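Long-range contacts in protein ACDH-11, isoform b (Caenorhabditis elegans, PDB 4Y9J), which belongs to the acyl-CoA dehydrogenase family of flavoproteins and binds flavin-adenine dinucleotide in a four-chain assembly: residues H218-F223 / T285-L290; D230-L235 / F255-R260; N265-Q270 / D291-E296. All blocks are in the same frame, centred on the assembly; numbering follows the deposited sequence.

Contact 1 of 3, residues H218-F223 / T285-L290; sequences HGYKWF and TAELLL. With FAD (flavin-adenine dinucleotide), chain E.
Tyr220 and Glu287 meet through a short bond, Tyr220 OH donating a hydrogen bond to Glu287 OE1 at 2.6 Å. The oxygen lies at the edge of the phenol, in the ring plane, and accepts the bond on its anti lone pair, while ring and carboxylate are turned 58° apart. The Glu287 side chain lies beside that of Trp222, pointing the same way, with Glu287 OE2 3.3 Å from Trp222 CZ3. With CG anti to the backbone N (chi1 -165°), the Tyr220 ring reaches along the sheet to the glutamate, and Leu288 O sits over one of its faces, offset toward the rim. On the other face of the sheet the bent chain of Lys221 passes Leu290, its CE 4.2 Å from Leu290 CD2.

The strands that carry these side chains run antiparallel. Gly219 pairs with Leu290 and Lys221 with Leu288 in hydrogen-bonded pairs, with Tyr220 and Leu289 the non-hydrogen-bonded pair between them; Lys221 N to Leu288 O is 2.8 Å. This is part of the beta domain in the middle of the acyl-CoA dehydrogenase fold. Past the corner at Trp222 the first chain segment reaches the flavin with Phe223, and the second strand does so at its start, Thr285. Phe223 CB lies 3.3 Å from FAD N10, Phe223 O is 3.1 Å from FAD N3, and Thr285 CG2 approaches FAD C6 at 4.0 Å.

Farther out, Lys275 and Arg273 make salt bridges to Glu287 OE2, and Lys221 NZ reaches Glu192. Tyr9 of the second subunit packs on Tyr220, and Met427 of the third on Phe223.

Glu287 thus divides its oxygens between a phenol and two cationic partners, an environment likely to favour the carboxylate form, in a buried contact whose far end borders the flavin.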
loop_
_atom_site.group_PDB
_atom_site.type_symbol
_atom_site.label_atom_id
_atom_site.label_comp_id
_atom_site.label_asym_id
_atom_site.label_seq_id
_atom_site.Cartn_x
_atom_site.Cartn_y
_atom_site.Cartn_z
ATOM N N HIS B 218 -15.436 6.202 31.239
ATOM C CA HIS B 218 -14.423 5.151 31.202
ATOM C C HIS B 218 -15.039 3.913 30.578
ATOM O O HIS B 218 -15.974 3.303 31.162
ATOM C CB HIS B 218 -13.894 4.869 32.624
ATOM C CG HIS B 218 -13.085 5.991 33.194
ATOM N ND1 HIS B 218 -13.645 7.023 33.932
ATOM C CD2 HIS B 218 -11.763 6.234 33.159
ATOM C CE1 HIS B 218 -12.709 7.874 34.279
ATOM N NE2 HIS B 218 -11.558 7.419 33.827
ATOM N N GLY B 219 -14.573 3.560 29.418
ATOM C CA GLY B 219 -15.146 2.429 28.664
ATOM C C GLY B 219 -14.471 2.193 27.359
ATOM O O GLY B 219 -13.502 2.946 26.990
ATOM N N TYR B 220 -14.967 1.192 26.617
ATOM C CA TYR B 220 -14.426 0.849 25.343
ATOM C C TYR B 220 -15.550 0.818 24.304
ATOM O O TYR B 220 -16.476 0.003 24.461
ATOM C CB TYR B 220 -13.721 -0.505 25.401
ATOM C CG TYR B 220 -12.812 -0.775 24.209
ATOM C CD1 TYR B 220 -13.285 -1.166 22.960
ATOM C CD2 TYR B 220 -11.458 -0.721 24.381
ATOM C CE1 TYR B 220 -12.410 -1.436 21.913
ATOM C CE2 TYR B 220 -10.589 -0.921 23.332
ATOM C CZ TYR B 220 -11.037 -1.311 22.119
ATOM O OH TYR B 220 -10.104 -1.491 21.118
ATOM N N LYS B 221 -15.530 1.700 23.312
ATOM C CA LYS B 221 -16.567 1.723 22.291
ATOM C C LYS B 221 -16.049 0.925 21.095
ATOM O O LYS B 221 -15.029 1.235 20.494
ATOM C CB LYS B 221 -16.915 3.149 21.947
ATOM C CG LYS B 221 -17.455 3.896 23.135
ATOM C CD LYS B 221 -18.774 3.270 23.670
ATOM C CE LYS B 221 -19.243 3.947 24.931
ATOM N NZ LYS B 221 -20.621 3.493 25.268
ATOM N N TRP B 222 -16.754 -0.134 20.759
ATOM C CA TRP B 222 -16.253 -1.156 19.835
ATOM C C TRP B 222 -16.444 -0.810 18.386
ATOM O O TRP B 222 -15.667 -1.298 17.573
ATOM C CB TRP B 222 -16.929 -2.491 20.189
ATOM C CG TRP B 222 -16.620 -3.708 19.411
ATOM C CD1 TRP B 222 -17.568 -4.612 18.965
ATOM C CD2 TRP B 222 -15.350 -4.308 19.171
ATOM N NE1 TRP B 222 -16.959 -5.669 18.340
ATOM C CE2 TRP B 222 -15.592 -5.532 18.480
ATOM C CE3 TRP B 222 -14.023 -3.968 19.495
ATOM C CZ2 TRP B 222 -14.552 -6.363 18.068
ATOM C CZ3 TRP B 222 -12.987 -4.789 19.066
ATOM C CH2 TRP B 222 -13.258 -5.968 18.348
ATOM N N PHE B 223 -17.502 -0.065 18.053
ATOM C CA PHE B 223 -17.711 0.496 16.722
ATOM C C PHE B 223 -18.118 1.944 16.931
ATOM O O PHE B 223 -19.195 2.181 17.507
ATOM C CB PHE B 223 -18.852 -0.135 15.888
ATOM C CG PHE B 223 -18.530 -1.507 15.314
ATOM C CD1 PHE B 223 -18.429 -2.628 16.142
ATOM C CD2 PHE B 223 -18.232 -1.662 13.966
ATOM C CE1 PHE B 223 -18.098 -3.895 15.575
ATOM C CE2 PHE B 223 -17.894 -2.914 13.435
ATOM C CZ PHE B 223 -17.826 -4.004 14.249
ATOM N N THR B 285 -14.374 4.370 10.783
ATOM C CA THR B 285 -15.013 3.716 11.932
ATOM C C THR B 285 -13.900 3.224 12.815
ATOM O O THR B 285 -13.044 2.435 12.405
ATOM C CB THR B 285 -15.956 2.565 11.482
ATOM O OG1 THR B 285 -16.985 3.044 10.597
ATOM C CG2 THR B 285 -16.535 1.813 12.665
ATOM N N ALA B 286 -13.901 3.658 14.073
ATOM C CA ALA B 286 -12.843 3.332 15.019
ATOM C C ALA B 286 -13.308 2.544 16.189
ATOM O O ALA B 286 -14.520 2.478 16.512
ATOM C CB ALA B 286 -12.226 4.660 15.529
ATOM N N GLU B 287 -12.361 1.966 16.894
ATOM C CA GLU B 287 -12.563 1.552 18.267
ATOM C C GLU B 287 -11.996 2.650 19.168
ATOM O O GLU B 287 -10.862 3.110 18.952
ATOM C CB GLU B 287 -11.836 0.253 18.577
ATOM C CG GLU B 287 -12.265 -0.888 17.655
ATOM C CD GLU B 287 -11.433 -2.152 17.751
ATOM O OE1 GLU B 287 -10.679 -2.339 18.760
ATOM O OE2 GLU B 287 -11.582 -2.948 16.772
ATOM N N LEU B 288 -12.744 3.003 20.178
ATOM C CA LEU B 288 -12.394 4.096 21.112
ATOM C C LEU B 288 -12.195 3.609 22.499
ATOM O O LEU B 288 -13.090 2.967 23.094
ATOM C CB LEU B 288 -13.447 5.230 21.098
ATOM C CG LEU B 288 -13.778 5.834 19.731
ATOM C CD1 LEU B 288 -14.875 6.871 19.982
ATOM C CD2 LEU B 288 -12.605 6.378 19.016
ATOM N N LEU B 289 -11.089 4.017 23.098
ATOM C CA LEU B 289 -10.862 3.802 24.487
ATOM C C LEU B 289 -11.075 5.117 25.192
ATOM O O LEU B 289 -10.293 6.083 25.000
ATOM C CB LEU B 289 -9.489 3.175 24.742
ATOM C CG LEU B 289 -9.021 3.020 26.182
ATOM C CD1 LEU B 289 -9.956 2.169 27.022
ATOM C CD2 LEU B 289 -7.625 2.403 26.360
ATOM N N LEU B 290 -12.096 5.134 26.034
ATOM C CA LEU B 290 -12.516 6.290 26.859
ATOM C C LEU B 290 -11.904 6.192 28.223
ATOM O O LEU B 290 -12.139 5.230 28.993
ATOM C CB LEU B 290 -14.024 6.378 26.994
ATOM C CG LEU B 290 -14.863 7.015 25.867
ATOM C CD1 LEU B 290 -14.462 6.722 24.475
ATOM C CD2 LEU B 290 -16.329 6.714 26.004
HETATM P PA FAD E . -24.691 -9.459 17.763
HETATM O O1A FAD E . -25.928 -8.974 18.519
HETATM O O2A FAD E . -23.566 -10.116 18.580
HETATM O O5B FAD E . -25.104 -10.638 16.739
HETATM C C5B FAD E . -26.103 -10.379 15.759
HETATM C C4B FAD E . -26.809 -11.678 15.489
HETATM O O4B FAD E . -27.373 -12.076 16.758
HETATM C C3B FAD E . -27.900 -11.578 14.472
HETATM O O3B FAD E . -28.264 -12.898 13.917
HETATM C C2B FAD E . -29.051 -11.223 15.395
HETATM O O2B FAD E . -30.324 -11.492 14.785
HETATM C C1B FAD E . -28.772 -12.165 16.591
HETATM N N9A FAD E . -29.520 -11.760 17.796
HETATM C C8A FAD E . -29.204 -10.741 18.655
HETATM N N7A FAD E . -30.171 -10.632 19.613
HETATM C C5A FAD E . -31.089 -11.625 19.394
HETATM C C6A FAD E . -32.329 -12.069 20.034
HETATM N N6A FAD E . -32.779 -11.442 21.158
HETATM N N1A FAD E . -32.972 -13.121 19.468
HETATM C C2A FAD E . -32.532 -13.717 18.354
HETATM N N3A FAD E . -31.411 -13.375 17.720
HETATM C C4A FAD E . -30.664 -12.352 18.197
HETATM N N1 FAD E . -22.502 0.837 16.511
HETATM C C2 FAD E . -22.435 2.044 17.150
HETATM O O2 FAD E . -22.966 2.121 18.289
HETATM N N3 FAD E . -21.968 3.124 16.620
HETATM C C4 FAD E . -21.417 3.217 15.433
HETATM O O4 FAD E . -20.971 4.259 15.006
HETATM C C4X FAD E . -21.420 1.928 14.652
HETATM N N5 FAD E . -20.728 1.917 13.428
HETATM C C5X FAD E . -20.779 0.641 12.802
HETATM C C6 FAD E . -20.147 0.603 11.522
HETATM C C7 FAD E . -20.175 -0.635 10.798
HETATM C C7M FAD E . -19.534 -0.597 9.449
HETATM C C8 FAD E . -20.762 -1.800 11.429
HETATM C C8M FAD E . -20.766 -3.139 10.674
HETATM C C9 FAD E . -21.376 -1.773 12.676
HETATM C C9A FAD E . -21.373 -0.543 13.414
HETATM N N10 FAD E . -21.935 -0.508 14.660
HETATM C C10 FAD E . -21.928 0.750 15.313
HETATM C "C1'" FAD E . -22.424 -1.674 15.303
HETATM C "C2'" FAD E . -23.795 -2.250 14.929
HETATM O "O2'" FAD E . -24.866 -1.509 15.480
HETATM C "C3'" FAD E . -23.855 -3.691 15.427
HETATM O "O3'" FAD E . -22.896 -4.377 14.661
HETATM C "C4'" FAD E . -25.247 -4.274 15.269
HETATM O "O4'" FAD E . -26.206 -3.571 16.062
HETATM C "C5'" FAD E . -25.254 -5.771 15.599
HETATM O "O5'" FAD E . -24.790 -5.977 16.996
HETATM P P FAD E . -23.451 -6.938 17.213
HETATM O O1P FAD E . -22.428 -6.501 16.242
HETATM O O2P FAD E . -23.168 -6.969 18.694
HETATM O O3P FAD E . -24.031 -8.404 16.772
#

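Contact 2 of 3, residues D230-L235 / F255-R260; sequences DVALTL and FLLKIR
Leu256 turns its CG anti to the backbone N (chi1 178°), and from this position its branch leans toward Leu233, Leu256 CD1 resting 3.7 Å from Leu233 CD2. On the opposite face Leu257 has CG between its backbone N and carbonyl carbon (chi1 72°), which lays CD2 over the neighbouring strand, 3.5 Å from Ala232 O and 3.9 Å from Thr234 CG2.

The strands are antiparallel neighbours in the beta domain of the acyl-CoA dehydrogenase fold. Ala232 with Leu257 and Thr234 with Phe255 form the hydrogen-bonded pairs, and Thr234 O, which accepts from Phe255 N, also lies in plane at the edge of the Phe255 ring. Strand 186-189 flanks the other side of 231-235, where Trp189 covers Ala232, Leu257 and Ile259 and its carbonyl receives a bond from Thr234 OG1.

Past the regular pairing, Asp230 O is gripped twice. Ile259 N donates to it at 3.1 Å in a straight bond (173° at the hydrogen) from well above the carbonyl plane, and a water donates to it at 2.6 Å. That water also accepts from Arg260 N at 3.0 Å, bridging the two loop ends.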
loop_
_atom_site.group_PDB
_atom_site.type_symbol
_atom_site.label_atom_id
_atom_site.label_comp_id
_atom_site.label_asym_id
_atom_site.label_seq_id
_atom_site.Cartn_x
_atom_site.Cartn_y
_atom_site.Cartn_z
ATOM N N ASP B 230 -18.183 16.172 15.414
ATOM C CA ASP B 230 -17.907 17.146 16.448
ATOM C C ASP B 230 -18.398 16.746 17.818
ATOM O O ASP B 230 -17.799 17.136 18.829
ATOM C CB ASP B 230 -18.491 18.486 16.011
ATOM C CG ASP B 230 -18.041 18.837 14.614
ATOM O OD1 ASP B 230 -16.909 19.335 14.542
ATOM O OD2 ASP B 230 -18.771 18.508 13.602
ATOM N N VAL B 231 -19.517 16.028 17.864
ATOM C CA VAL B 231 -20.126 15.557 19.108
ATOM C C VAL B 231 -20.585 14.120 18.928
ATOM O O VAL B 231 -20.644 13.589 17.820
ATOM C CB VAL B 231 -21.341 16.410 19.546
ATOM C CG1 VAL B 231 -20.929 17.821 19.892
ATOM C CG2 VAL B 231 -22.429 16.376 18.487
ATOM N N ALA B 232 -20.951 13.507 20.043
ATOM C CA ALA B 232 -21.504 12.184 20.040
ATOM C C ALA B 232 -22.437 11.995 21.208
ATOM O O ALA B 232 -22.261 12.574 22.253
ATOM C CB ALA B 232 -20.391 11.144 20.079
ATOM N N LEU B 233 -23.422 11.161 20.981
ATOM C CA LEU B 233 -24.291 10.655 22.025
ATOM C C LEU B 233 -23.809 9.284 22.387
ATOM O O LEU B 233 -23.505 8.485 21.487
ATOM C CB LEU B 233 -25.707 10.620 21.511
ATOM C CG LEU B 233 -26.347 12.040 21.295
ATOM C CD1 LEU B 233 -27.751 11.939 20.740
ATOM C CD2 LEU B 233 -26.520 12.666 22.633
ATOM N N THR B 234 -23.796 8.980 23.686
ATOM C CA THR B 234 -23.419 7.651 24.129
ATOM C C THR B 234 -24.105 7.267 25.421
ATOM O O THR B 234 -24.753 8.099 26.043
ATOM C CB THR B 234 -21.861 7.569 24.292
ATOM O OG1 THR B 234 -21.422 6.204 24.458
ATOM C CG2 THR B 234 -21.393 8.425 25.378
ATOM N N LEU B 235 -24.040 5.977 25.768
ATOM C CA LEU B 235 -24.659 5.434 26.984
ATOM C C LEU B 235 -23.551 5.032 27.890
ATOM O O LEU B 235 -22.534 4.567 27.379
ATOM C CB LEU B 235 -25.416 4.174 26.631
ATOM C CG LEU B 235 -26.580 4.425 25.680
ATOM C CD1 LEU B 235 -27.202 3.071 25.318
ATOM C CD2 LEU B 235 -27.656 5.352 26.274
ATOM N N PHE B 255 -25.630 10.375 27.473
ATOM C CA PHE B 255 -24.634 11.434 27.575
ATOM C C PHE B 255 -24.366 12.061 26.247
ATOM O O PHE B 255 -24.395 11.402 25.194
ATOM C CB PHE B 255 -23.280 10.925 28.141
ATOM C CG PHE B 255 -23.367 10.417 29.537
ATOM C CD1 PHE B 255 -23.808 9.135 29.779
ATOM C CD2 PHE B 255 -23.054 11.220 30.598
ATOM C CE1 PHE B 255 -23.933 8.659 31.071
ATOM C CE2 PHE B 255 -23.160 10.748 31.923
ATOM C CZ PHE B 255 -23.602 9.455 32.143
ATOM N N LEU B 256 -24.029 13.318 26.321
ATOM C CA LEU B 256 -23.645 14.117 25.170
ATOM C C LEU B 256 -22.251 14.623 25.428
ATOM O O LEU B 256 -22.018 15.163 26.521
ATOM C CB LEU B 256 -24.573 15.342 24.972
ATOM C CG LEU B 256 -24.228 16.285 23.805
ATOM C CD1 LEU B 256 -24.412 15.650 22.444
ATOM C CD2 LEU B 256 -25.059 17.589 23.916
ATOM N N LEU B 257 -21.357 14.458 24.447
ATOM C CA LEU B 257 -19.991 14.972 24.552
ATOM C C LEU B 257 -19.421 15.551 23.303
ATOM O O LEU B 257 -19.871 15.216 22.182
ATOM C CB LEU B 257 -19.015 13.937 25.095
ATOM C CG LEU B 257 -18.584 12.759 24.230
ATOM C CD1 LEU B 257 -17.241 12.214 24.668
ATOM C CD2 LEU B 257 -19.550 11.663 24.274
ATOM N N LYS B 258 -18.440 16.443 23.497
ATOM C CA LYS B 258 -17.619 16.956 22.418
ATOM C C LYS B 258 -16.442 15.987 22.213
ATOM O O LYS B 258 -15.832 15.587 23.191
ATOM C CB LYS B 258 -17.059 18.346 22.695
ATOM C CG LYS B 258 -18.007 19.459 22.332
ATOM C CD LYS B 258 -17.375 20.782 22.585
ATOM C CE LYS B 258 -16.409 21.213 21.471
ATOM N NZ LYS B 258 -17.017 21.252 20.132
ATOM N N ILE B 259 -16.162 15.639 20.966
ATOM C CA ILE B 259 -15.149 14.629 20.646
ATOM C C ILE B 259 -13.764 15.258 20.868
ATOM O O ILE B 259 -12.828 14.602 21.369
ATOM C CB ILE B 259 -15.367 14.088 19.239
ATOM C CG1 ILE B 259 -16.710 13.339 19.202
ATOM C CG2 ILE B 259 -14.243 13.132 18.801
ATOM C CD1 ILE B 259 -17.056 12.746 17.832
ATOM N N ARG B 260 -13.625 16.530 20.536
ATOM C CA ARG B 260 -12.348 17.251 20.635
ATOM C C ARG B 260 -12.533 18.515 21.412
ATOM O O ARG B 260 -13.588 19.121 21.381
ATOM C CB ARG B 260 -11.761 17.570 19.244
ATOM C CG ARG B 260 -11.403 16.302 18.468
ATOM C CD ARG B 260 -10.895 16.534 16.995
ATOM N NE ARG B 260 -10.670 15.217 16.398
ATOM C CZ ARG B 260 -11.630 14.403 15.908
ATOM N NH1 ARG B 260 -12.917 14.778 15.796
ATOM N NH2 ARG B 260 -11.257 13.178 15.492
HETATM O O HOH W 1 -15.396 18.189 18.827
#

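Contact 3 of 3, residues N265-Q270 / D291-E296; sequences NLNGIQ and DGAIAE
Asn267 uses its side-chain amide as though it were a piece of strand backbone, joining both polar groups of Ile294. Its OD1 accepts from Ile294 N at 2.9 Å, and its ND2 donates to Ile294 O, also at 2.9 Å. The two bonds differ in aim. ND2 approaches a lone pair of the carbonyl, in the carbonyl plane, with the acceptor lying in the amide plane of Asn267; Ile294 N, by contrast, comes to OD1 tilted out of the amide carbonyl plane. The extension that spans the gap comes from CG standing anti to the backbone N (chi1 169°), and the doubled bond fixes the amide's rotation and tells its oxygen from its nitrogen. ND2 has a further acceptor, Lys258 O, so the amide bridges two neighbouring strands, 252-258 and 285-298.

The contact lies where strand 269-274 begins, at the open end of the beta hairpin that it forms with strand 285-298 in the acyl-CoA dehydrogenase beta domain. Asn267 is the centre of an inverse gamma turn, and on the facing strand Gly292 and Ala293 both face Leu217 in a G1 beta bulge. The turn and the bulge fit closely: Gly268 CA lies 3.9 Å from Ala293 CA. Gly268 has a positive phi of 61°, which by itself favours glycine, and sits close against Gly292 and Ala293. Gly292 likewise has backbone angles that call for glycine.

Asp291 N donates to Gly268 O at 2.9 Å beside this tight spot. Ala293 CB lies against Asn267 O, 3.2 Å away, and meets Ile269 CG1 at 4.3 Å. Outward, Asp291 OD2 accepts a bond from the backbone N of His11 of the second subunit, while Leu257 of strand 252-258 touches the side chains of Asn267 and Ala293.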
loop_
_atom_site.group_PDB
_atom_site.type_symbol
_atom_site.label_atom_id
_atom_site.label_comp_id
_atom_site.label_asym_id
_atom_site.label_seq_id
_atom_site.Cartn_x
_atom_site.Cartn_y
_atom_site.Cartn_z
ATOM N N ASN B 265 -7.611 18.693 20.493
ATOM C CA ASN B 265 -7.156 17.455 21.108
ATOM C C ASN B 265 -8.347 16.596 21.482
ATOM O O ASN B 265 -9.384 17.103 21.891
ATOM C CB ASN B 265 -6.389 17.727 22.381
ATOM C CG ASN B 265 -5.131 18.548 22.152
ATOM O OD1 ASN B 265 -4.438 18.404 21.177
ATOM N ND2 ASN B 265 -4.876 19.420 23.048
ATOM N N LEU B 266 -8.174 15.290 21.387
ATOM C CA LEU B 266 -9.222 14.377 21.824
ATOM C C LEU B 266 -9.626 14.530 23.265
ATOM O O LEU B 266 -8.822 14.722 24.166
ATOM C CB LEU B 266 -8.839 12.903 21.514
ATOM C CG LEU B 266 -8.895 12.635 20.028
ATOM C CD1 LEU B 266 -8.229 11.320 19.674
ATOM C CD2 LEU B 266 -10.353 12.601 19.605
ATOM N N ASN B 267 -10.931 14.469 23.492
ATOM C CA ASN B 267 -11.481 14.621 24.819
ATOM C C ASN B 267 -11.460 13.282 25.613
ATOM O O ASN B 267 -12.447 12.608 25.649
ATOM C CB ASN B 267 -12.937 15.227 24.729
ATOM C CG ASN B 267 -13.718 15.191 26.030
ATOM O OD1 ASN B 267 -13.194 15.190 27.133
ATOM N ND2 ASN B 267 -15.041 15.141 25.880
ATOM N N GLY B 268 -10.348 12.967 26.292
ATOM C CA GLY B 268 -10.201 11.736 27.098
ATOM C C GLY B 268 -10.338 10.441 26.240
ATOM O O GLY B 268 -10.841 9.439 26.732
ATOM N N ILE B 269 -10.019 10.477 24.946
ATOM C CA ILE B 269 -10.306 9.415 24.043
ATOM C C ILE B 269 -9.036 9.064 23.292
ATOM O O ILE B 269 -8.264 9.944 22.965
ATOM C CB ILE B 269 -11.344 9.862 22.972
ATOM C CG1 ILE B 269 -12.714 10.087 23.615
ATOM C CG2 ILE B 269 -11.441 8.931 21.778
ATOM C CD1 ILE B 269 -13.568 11.053 22.786
ATOM N N GLN B 270 -8.831 7.777 23.058
ATOM C CA GLN B 270 -7.770 7.293 22.178
ATOM C C GLN B 270 -8.399 6.409 21.152
ATOM O O GLN B 270 -9.362 5.616 21.470
ATOM C CB GLN B 270 -6.702 6.483 22.949
ATOM C CG GLN B 270 -5.666 7.363 23.617
ATOM C CD GLN B 270 -4.561 6.525 24.250
ATOM O OE1 GLN B 270 -4.579 5.332 24.152
ATOM N NE2 GLN B 270 -3.690 7.145 24.925
ATOM N N ASP B 291 -11.087 7.179 28.551
ATOM C CA ASP B 291 -10.493 7.256 29.846
ATOM C C ASP B 291 -10.552 8.678 30.338
ATOM O O ASP B 291 -9.601 9.454 30.151
ATOM C CB ASP B 291 -9.047 6.775 29.782
ATOM C CG ASP B 291 -8.352 6.832 31.119
ATOM O OD1 ASP B 291 -8.985 7.083 32.176
ATOM O OD2 ASP B 291 -7.127 6.646 31.106
ATOM N N GLY B 292 -11.648 9.021 31.001
ATOM C CA GLY B 292 -11.825 10.384 31.530
ATOM C C GLY B 292 -12.418 11.374 30.500
ATOM O O GLY B 292 -12.289 12.617 30.667
ATOM N N ALA B 293 -13.096 10.869 29.474
ATOM C CA ALA B 293 -13.831 11.725 28.513
ATOM C C ALA B 293 -14.925 12.504 29.219
ATOM O O ALA B 293 -15.768 11.942 29.869
ATOM C CB ALA B 293 -14.438 10.881 27.421
ATOM N N ILE B 294 -14.883 13.815 29.112
ATOM C CA ILE B 294 -15.872 14.678 29.787
ATOM C C ILE B 294 -17.184 14.737 29.010
ATOM O O ILE B 294 -17.204 15.066 27.806
ATOM C CB ILE B 294 -15.277 16.066 29.995
ATOM C CG1 ILE B 294 -14.016 15.885 30.830
ATOM C CG2 ILE B 294 -16.248 16.959 30.768
ATOM C CD1 ILE B 294 -13.190 17.129 30.990
ATOM N N ALA B 295 -18.268 14.416 29.709
ATOM C CA ALA B 295 -19.545 14.279 29.093
ATOM C C ALA B 295 -20.669 14.821 29.997
ATOM O O ALA B 295 -20.587 14.736 31.250
ATOM C CB ALA B 295 -19.799 12.830 28.779
ATOM N N GLU B 296 -21.741 15.280 29.352
ATOM C CA GLU B 296 -22.914 15.852 30.088
ATOM C C GLU B 296 -24.093 14.886 30.079
ATOM O O GLU B 296 -24.466 14.394 29.025
ATOM C CB GLU B 296 -23.330 17.150 29.447
ATOM C CG GLU B 296 -22.246 18.165 29.164
ATOM C CD GLU B 296 -21.401 18.544 30.346
ATOM O OE1 GLU B 296 -21.883 18.430 31.487
ATOM O OE2 GLU B 296 -20.243 19.021 30.123
#

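From the N terminus, strand 214-225 comes first, and contact 1 later joins it to strand 285-298, closing the widest loop of the three. Within that loop, contact 2 pairs strands 231-238 and 252-258 and is complete before contact 3 opens at 265-270. Contacts 1 and 3 cross, their segments alternating along the chain, and both use strand 285-298: its first part pairs in contact 1, its next part in contact 3. Strand 252-258 also adjoins 285-298, with Leu256 O bonded to Glu296 N, and Lys221 NZ reaches Leu235 O. All three contacts belong to one sheet; contact 1 reaches the flavin, and contacts 1 and 3 both meet the second subunit.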